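Local structure of transcriptional regulator, GntR family (Ralstonia eutropha, 3IHU) at residues Asn139-Arg142 with His143-Thr147; Gln116-Arg119 with Ala120-Gln123; Arg182-Asp185 with Tyr186-Ala190. The protein probably binds DNA and regulates transcription, as a GntR-family regulator that joins a winged helix-turn-helix domain to an all-helical FCD domain. All blocks are in the same frame, centred on the assembly; numbering follows the deposited sequence. Where two conformers were deposited one is given.

Interaction 1 of 3, residues Asn139-Arg142 with His143-Thr147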
loop_
_atom_site.group_PDB
_atom_site.type_symbol
_atom_site.label_atom_id
_atom_site.label_comp_id
_atom_site.label_asym_id
_atom_site.label_seq_id
_atom_site.Cartn_x
_atom_site.Cartn_y
_atom_site.Cartn_z
ATOM N N ASN A 139 -1.888 -7.675 5.871
ATOM C CA ASN A 139 -1.881 -8.709 4.821
ATOM C C ASN A 139 -3.261 -8.756 4.161
ATOM O O ASN A 139 -3.364 -8.946 2.959
ATOM C CB ASN A 139 -1.524 -10.128 5.352
ATOM C CG ASN A 139 -0.121 -10.223 6.034
ATOM O OD1 ASN A 139 0.784 -9.447 5.778
ATOM N ND2 ASN A 139 0.027 -11.210 6.914
ATOM N N ALA A 140 -4.326 -8.634 4.949
ATOM C CA ALA A 140 -5.653 -8.643 4.354
ATOM C C ALA A 140 -5.825 -7.331 3.559
ATOM O O ALA A 140 -6.452 -7.328 2.539
ATOM C CB ALA A 140 -6.776 -8.796 5.420
ATOM N N ARG A 141 -5.246 -6.229 4.027
ATOM C CA ARG A 141 -5.271 -4.987 3.254
ATOM C C ARG A 141 -4.640 -5.201 1.877
ATOM O O ARG A 141 -5.238 -4.876 0.834
ATOM C CB ARG A 141 -4.603 -3.833 3.985
ATOM C CG ARG A 141 -4.753 -2.463 3.199
ATOM C CD ARG A 141 -3.633 -1.489 3.519
ATOM N NE ARG A 141 -2.326 -1.960 3.061
ATOM C CZ ARG A 141 -1.932 -2.025 1.786
ATOM N NH1 ARG A 141 -2.743 -1.716 0.768
ATOM N NH2 ARG A 141 -0.723 -2.472 1.503
ATOM N N ARG A 142 -3.436 -5.757 1.862
ATOM C CA ARG A 142 -2.771 -6.011 0.595
ATOM C C ARG A 142 -3.672 -6.877 -0.316
ATOM O O ARG A 142 -3.839 -6.542 -1.498
ATOM C CB ARG A 142 -1.368 -6.606 0.812
ATOM C CG ARG A 142 -0.361 -6.260 -0.285
ATOM C CD ARG A 142 1.128 -6.524 0.097
ATOM N NE ARG A 142 1.662 -5.592 1.102
ATOM C CZ ARG A 142 2.135 -4.365 0.852
ATOM N NH1 ARG A 142 2.143 -3.867 -0.377
ATOM N NH2 ARG A 142 2.596 -3.626 1.855
ATOM N N HIS A 143 -4.268 -7.953 0.215
ATOM C CA HIS A 143 -5.152 -8.794 -0.556
ATOM C C HIS A 143 -6.385 -8.074 -1.140
ATOM O O HIS A 143 -6.796 -8.314 -2.284
ATOM C CB HIS A 143 -5.604 -9.999 0.323
ATOM C CG HIS A 143 -6.394 -11.009 -0.421
ATOM N ND1 HIS A 143 -5.963 -11.550 -1.618
ATOM C CD2 HIS A 143 -7.590 -11.595 -0.150
ATOM C CE1 HIS A 143 -6.864 -12.415 -2.053
ATOM N NE2 HIS A 143 -7.855 -12.463 -1.183
ATOM N N PHE A 144 -6.975 -7.205 -0.337
ATOM C CA PHE A 144 -8.088 -6.377 -0.757
ATOM C C PHE A 144 -7.702 -5.528 -1.977
ATOM O O PHE A 144 -8.383 -5.553 -3.003
ATOM C CB PHE A 144 -8.439 -5.461 0.413
ATOM C CG PHE A 144 -9.546 -4.525 0.153
ATOM C CD1 PHE A 144 -10.790 -4.989 -0.154
ATOM C CD2 PHE A 144 -9.354 -3.163 0.251
ATOM C CE1 PHE A 144 -11.835 -4.112 -0.346
ATOM C CE2 PHE A 144 -10.403 -2.277 0.061
ATOM C CZ PHE A 144 -11.646 -2.775 -0.237
ATOM N N TYR A 145 -6.565 -4.833 -1.867
ATOM C CA TYR A 145 -6.080 -3.973 -2.961
ATOM C C TYR A 145 -5.772 -4.788 -4.184
ATOM O O TYR A 145 -6.145 -4.405 -5.295
ATOM C CB TYR A 145 -4.844 -3.177 -2.526
ATOM C CG TYR A 145 -5.185 -1.902 -1.803
ATOM C CD1 TYR A 145 -5.816 -1.905 -0.586
ATOM C CD2 TYR A 145 -4.826 -0.658 -2.345
ATOM C CE1 TYR A 145 -6.129 -0.738 0.065
ATOM C CE2 TYR A 145 -5.148 0.516 -1.694
ATOM C CZ TYR A 145 -5.784 0.473 -0.502
ATOM O OH TYR A 145 -6.055 1.647 0.090
ATOM N N ARG A 146 -5.083 -5.915 -4.011
ATOM C CA ARG A 146 -4.784 -6.755 -5.160
ATOM C C ARG A 146 -6.049 -7.276 -5.876
ATOM O O ARG A 146 -6.128 -7.314 -7.116
ATOM C CB ARG A 146 -3.848 -7.912 -4.748
ATOM C CG ARG A 146 -3.697 -9.045 -5.775
ATOM C CD ARG A 146 -3.259 -8.582 -7.183
ATOM N NE ARG A 146 -2.038 -7.758 -7.151
ATOM C CZ ARG A 146 -0.790 -8.206 -7.310
ATOM N NH1 ARG A 146 -0.545 -9.491 -7.508
ATOM N NH2 ARG A 146 0.226 -7.349 -7.263
ATOM N N THR A 147 -7.070 -7.638 -5.112
ATOM C CA THR A 147 -8.330 -8.092 -5.721
ATOM C C THR A 147 -8.957 -6.947 -6.497
ATOM O O THR A 147 -9.413 -7.132 -7.640
ATOM C CB THR A 147 -9.284 -8.649 -4.644
ATOM O OG1 THR A 147 -8.553 -9.542 -3.794
ATOM C CG2 THR A 147 -10.408 -9.378 -5.237
#
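Arg141 sets NH1 of its guanidinium over one face of the Tyr145 ring, a cation-pi contact one helical turn long in which CZ of Arg141 stands 4.8 Å from the centroid of the Tyr145 ring, 18° off its normal. NH1 does the touching: it lies above the ring, offset toward the rim, 3.4 Å from CD1 of Tyr145. The two planes are steeply inclined, 73° apart, which makes this an edge-on approach, one nitrogen leading, and not a flat stack. A bend at chi3 (65°) turns the arginine chain back toward the tyrosine. The turn itself is plain alpha-helix, part of helix 134-152 in the FCD domain, and its i to i+4 bonds include Tyr145 N to Arg141 O at 3.0 Å. Further along, OG1 of Thr147 donates to His143 O at 2.6 Å; Thr147 N reaches the same oxygen from the opposite face of its plane. Glu30, on helix 17-31 of the GntR part, forms salt bridges with NE of Arg141 and, in the conformer described here, with NH2 of Arg142. NH1 of Arg141 bonds ND1 of His165 on helix 155-165, whose ring also meets that of Tyr145.

Interaction 2 of 3, residues Gln116-Arg119 with Ala120-Gln123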
loop_
_atom_site.group_PDB
_atom_site.type_symbol
_atom_site.label_atom_id
_atom_site.label_comp_id
_atom_site.label_asym_id
_atom_site.label_seq_id
_atom_site.Cartn_x
_atom_site.Cartn_y
_atom_site.Cartn_z
ATOM N N GLN A 116 -16.310 -12.925 -4.609
ATOM C CA GLN A 116 -16.076 -13.796 -3.452
ATOM C C GLN A 116 -14.767 -13.510 -2.785
ATOM O O GLN A 116 -14.688 -13.463 -1.552
ATOM C CB GLN A 116 -16.097 -15.285 -3.838
ATOM C CG GLN A 116 -17.485 -15.796 -4.172
ATOM C CD GLN A 116 -17.533 -17.316 -4.379
ATOM O OE1 GLN A 116 -16.520 -18.021 -4.257
ATOM N NE2 GLN A 116 -18.718 -17.814 -4.690
ATOM N N ALA A 117 -13.723 -13.336 -3.588
ATOM C CA ALA A 117 -12.427 -12.877 -3.082
ATOM C C ALA A 117 -12.545 -11.522 -2.406
ATOM O O ALA A 117 -11.995 -11.318 -1.343
ATOM C CB ALA A 117 -11.398 -12.829 -4.218
ATOM N N LEU A 118 -13.284 -10.599 -2.977
ATOM C CA LEU A 118 -13.350 -9.241 -2.427
ATOM C C LEU A 118 -14.091 -9.272 -1.080
ATOM O O LEU A 118 -13.617 -8.754 -0.061
ATOM C CB LEU A 118 -13.969 -8.230 -3.437
ATOM C CG LEU A 118 -13.779 -6.794 -2.992
ATOM C CD1 LEU A 118 -12.277 -6.388 -3.244
ATOM C CD2 LEU A 118 -14.799 -5.854 -3.672
ATOM N N ARG A 119 -15.230 -9.958 -1.054
ATOM C CA ARG A 119 -16.008 -10.146 0.184
ATOM C C ARG A 119 -15.196 -10.873 1.241
ATOM O O ARG A 119 -15.195 -10.485 2.417
ATOM C CB ARG A 119 -17.352 -10.845 -0.129
ATOM C CG ARG A 119 -18.334 -9.944 -0.977
ATOM C CD ARG A 119 -19.765 -10.554 -1.102
ATOM N NE ARG A 119 -20.663 -9.772 -1.956
ATOM C CZ ARG A 119 -21.217 -8.597 -1.621
ATOM N NH1 ARG A 119 -20.988 -8.014 -0.422
ATOM N NH2 ARG A 119 -22.023 -7.988 -2.476
ATOM N N ALA A 120 -14.440 -11.883 0.838
ATOM C CA ALA A 120 -13.597 -12.584 1.789
ATOM C C ALA A 120 -12.511 -11.663 2.357
ATOM O O ALA A 120 -12.252 -11.679 3.579
ATOM C CB ALA A 120 -12.969 -13.834 1.146
ATOM N N SER A 121 -11.886 -10.846 1.482
ATOM C CA SER A 121 -10.834 -9.992 1.920
ATOM C C SER A 121 -11.418 -9.039 2.932
ATOM O O SER A 121 -10.752 -8.736 3.936
ATOM C CB SER A 121 -10.167 -9.220 0.752
ATOM O OG SER A 121 -11.034 -8.224 0.226
ATOM N N VAL A 122 -12.648 -8.577 2.708
ATOM C CA VAL A 122 -13.274 -7.643 3.674
ATOM C C VAL A 122 -13.497 -8.324 5.039
ATOM O O VAL A 122 -13.170 -7.737 6.090
ATOM C CB VAL A 122 -14.576 -6.961 3.135
ATOM C CG1 VAL A 122 -15.273 -6.049 4.201
ATOM C CG2 VAL A 122 -14.215 -6.106 1.963
ATOM N N GLN A 123 -14.021 -9.555 5.052
ATOM C CA GLN A 123 -14.222 -10.320 6.293
ATOM C C GLN A 123 -12.922 -10.400 7.092
ATOM O O GLN A 123 -12.885 -10.195 8.317
ATOM C CB GLN A 123 -14.752 -11.738 5.969
ATOM C CG GLN A 123 -16.156 -11.730 5.269
ATOM C CD GLN A 123 -16.488 -13.022 4.523
ATOM O OE1 GLN A 123 -16.971 -12.996 3.385
ATOM N NE2 GLN A 123 -16.254 -14.153 5.170
#
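Ser121 turns its hydroxyl back on its own helix and donates from OG to the carbonyl oxygen of Leu118, 2.7 Å away. The torsion that permits this, chi1 71°, sets OG between the backbone N and the carbonyl carbon. Among the backbone bonds of this turn of helix 112-130 in the FCD domain, Val122 N also gives its hydrogen to Leu118 O, at 2.9 Å, so one oxygen serves two donors. The hydroxyl comes in at a much sharper C=O angle than the amide, 123° against 158°. The van der Waals contacts set carbon against oxygen: CG2 of Val122 rests 3.4 Å from Leu118 O, and CD1 of Leu118 approaches Ser121 OG to 4.1 Å. In the conformer described here, the Gln123 chain runs extended alongside Arg119 O, its CG 3.3 Å from that oxygen. Outside the turn, helix 134-152 covers Ser121, while Leu194 of helix 179-195 touches Leu118 and Arg119. For a buried serine facing another helix, the bond to Leu118 O satisfies the hydroxyl proton within its own turn, letting the residue pack against an aromatic side chain.

Interaction 3 of 3, residues Arg182-Asp185 with Tyr186-Ala190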
loop_
_atom_site.group_PDB
_atom_site.type_symbol
_atom_site.label_atom_id
_atom_site.label_comp_id
_atom_site.label_asym_id
_atom_site.label_seq_id
_atom_site.Cartn_x
_atom_site.Cartn_y
_atom_site.Cartn_z
ATOM N N ARG A 182 -9.892 3.316 8.934
ATOM C CA ARG A 182 -9.484 2.740 7.656
ATOM C C ARG A 182 -10.387 1.554 7.299
ATOM O O ARG A 182 -10.762 1.375 6.161
ATOM C CB ARG A 182 -7.993 2.368 7.671
ATOM C CG ARG A 182 -7.078 3.607 7.859
ATOM C CD ARG A 182 -5.620 3.222 8.218
ATOM N NE ARG A 182 -5.159 2.177 7.320
ATOM C CZ ARG A 182 -4.413 1.141 7.647
ATOM N NH1 ARG A 182 -3.981 0.969 8.894
ATOM N NH2 ARG A 182 -4.119 0.255 6.722
ATOM N N LEU A 183 -10.711 0.728 8.265
ATOM C CA LEU A 183 -11.566 -0.443 7.997
ATOM C C LEU A 183 -12.938 0.004 7.452
ATOM O O LEU A 183 -13.461 -0.548 6.464
ATOM C CB LEU A 183 -11.775 -1.243 9.266
ATOM C CG LEU A 183 -12.843 -2.326 9.126
ATOM C CD1 LEU A 183 -12.355 -3.435 8.142
ATOM C CD2 LEU A 183 -13.209 -2.892 10.515
ATOM N N ASP A 184 -13.525 1.007 8.092
ATOM C CA ASP A 184 -14.793 1.558 7.599
ATOM C C ASP A 184 -14.647 2.058 6.181
ATOM O O ASP A 184 -15.504 1.815 5.333
ATOM C CB ASP A 184 -15.301 2.728 8.416
ATOM C CG ASP A 184 -16.730 3.046 8.060
ATOM O OD1 ASP A 184 -17.559 2.142 8.250
ATOM O OD2 ASP A 184 -17.007 4.124 7.501
ATOM N N ASP A 185 -13.539 2.745 5.915
ATOM C CA ASP A 185 -13.284 3.196 4.566
ATOM C C ASP A 185 -13.225 2.042 3.535
ATOM O O ASP A 185 -13.731 2.154 2.391
ATOM C CB ASP A 185 -11.964 4.017 4.526
ATOM C CG ASP A 185 -12.067 5.349 5.241
ATOM O OD1 ASP A 185 -13.179 5.716 5.659
ATOM O OD2 ASP A 185 -11.026 6.046 5.378
ATOM N N TYR A 186 -12.530 0.971 3.904
ATOM C CA TYR A 186 -12.362 -0.141 3.017
ATOM C C TYR A 186 -13.694 -0.861 2.800
ATOM O O TYR A 186 -13.960 -1.360 1.720
ATOM C CB TYR A 186 -11.354 -1.161 3.546
ATOM C CG TYR A 186 -9.941 -0.685 3.771
ATOM C CD1 TYR A 186 -9.347 0.220 2.916
ATOM C CD2 TYR A 186 -9.190 -1.172 4.820
ATOM C CE1 TYR A 186 -8.057 0.632 3.099
ATOM C CE2 TYR A 186 -7.880 -0.750 5.014
ATOM C CZ TYR A 186 -7.325 0.153 4.141
ATOM O OH TYR A 186 -6.038 0.624 4.307
ATOM N N ARG A 187 -14.497 -0.938 3.855
ATOM C CA ARG A 187 -15.825 -1.455 3.724
ATOM C C ARG A 187 -16.657 -0.621 2.767
ATOM O O ARG A 187 -17.368 -1.200 1.976
ATOM C CB ARG A 187 -16.501 -1.553 5.076
ATOM C CG ARG A 187 -15.844 -2.592 5.919
ATOM C CD ARG A 187 -16.355 -2.527 7.356
ATOM N NE ARG A 187 -17.517 -3.357 7.433
ATOM C CZ ARG A 187 -17.979 -3.907 8.542
ATOM N NH1 ARG A 187 -17.375 -3.695 9.727
ATOM N NH2 ARG A 187 -19.051 -4.680 8.443
ATOM N N ARG A 188 -16.580 0.712 2.841
ATOM C CA ARG A 188 -17.357 1.552 1.914
ATOM C C ARG A 188 -16.870 1.362 0.456
ATOM O O ARG A 188 -17.689 1.352 -0.483
ATOM C CB ARG A 188 -17.319 3.053 2.309
ATOM C CG ARG A 188 -18.029 3.358 3.647
ATOM C CD ARG A 188 -17.591 4.693 4.344
ATOM N NE ARG A 188 -18.505 5.019 5.432
ATOM C CZ ARG A 188 -19.659 5.693 5.298
ATOM N NH1 ARG A 188 -20.042 6.198 4.130
ATOM N NH2 ARG A 188 -20.435 5.887 6.364
ATOM N N ILE A 189 -15.544 1.234 0.271
ATOM C CA ILE A 189 -15.003 0.981 -1.055
ATOM C C ILE A 189 -15.614 -0.317 -1.624
ATOM O O ILE A 189 -16.130 -0.311 -2.721
ATOM C CB ILE A 189 -13.455 0.901 -1.108
ATOM C CG1 ILE A 189 -12.821 2.268 -0.848
ATOM C CG2 ILE A 189 -13.009 0.318 -2.478
ATOM C CD1 ILE A 189 -11.333 2.249 -0.497
ATOM N N ALA A 190 -15.523 -1.409 -0.868
ATOM C CA ALA A 190 -16.043 -2.703 -1.303
ATOM C C ALA A 190 -17.515 -2.597 -1.674
ATOM O O ALA A 190 -17.899 -2.996 -2.758
ATOM C CB ALA A 190 -15.862 -3.735 -0.252
#
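Between Arg182-Asp185 and Tyr186-Ala190 the chain runs as one unbroken alpha-helix, with i to i+4 amide bonds such as Arg187 N to Leu183 O at 2.8 Å and Tyr186 N to Arg182 O at 2.9 Å. This is a turn of helix 179-195 in the helical FCD domain, where neighbouring helices cover several of its sides. Arg182 and Tyr186 lie side by side and point the same way. NH2 of Arg182 donates to OH of Tyr186 over 3.1 Å, the oxygen sitting 16° out of the guanidinium plane, which is itself perpendicular to the phenol ring. NH1 of this arginine is held separately, by the carbonyl oxygen of Leu175, so two nitrogens grip the buried group. The tyrosine ring also leans over the backbone: Arg182 O lies 3.2 Å above one ring face, toward the rim. Arg141 and Tyr145 of helix 134-152 pack against Tyr186, whose ring further meets that of His208 from helix 198-219. Asp185 turns to that last helix as well, its OD2 accepting from ND1 of His208 and ND2 of Asn211. Leu183 crosses Arg187 through aliphatic carbon, CG of the leucine to CD of the arginine at 3.9 Å. At the outer side, in the conformer described here, Asp184 and Arg188 form an i to i+4 salt bridge. CG of Asp184 stands anti to the backbone N (chi1 -167°), which offsets the backward slant of CB and leaves OD2 about level with its own CA, and NE of Arg188 meets OD2 of Asp184 on its syn side at 2.7 Å.

How the interactions relate
From the N terminus the chain first forms interaction 2 on helix 112-130, then interaction 1 on helix 134-152, and last interaction 3 on helix 179-195. Each is a single helical turn within continuous chain, so none closes a loop, and the three run in series without nesting or crossing. Their outward side chains nevertheless bring these three helices of the FCD domain together. Phe144 of interaction 1 meets both others, with CD1 3.3 Å from OG of Ser121 and CZ 3.3 Å from the carbonyl O of Tyr186. Interactions 2 and 3 join directly where CG2 of Val122 lies 3.6 Å from CB of Ala190.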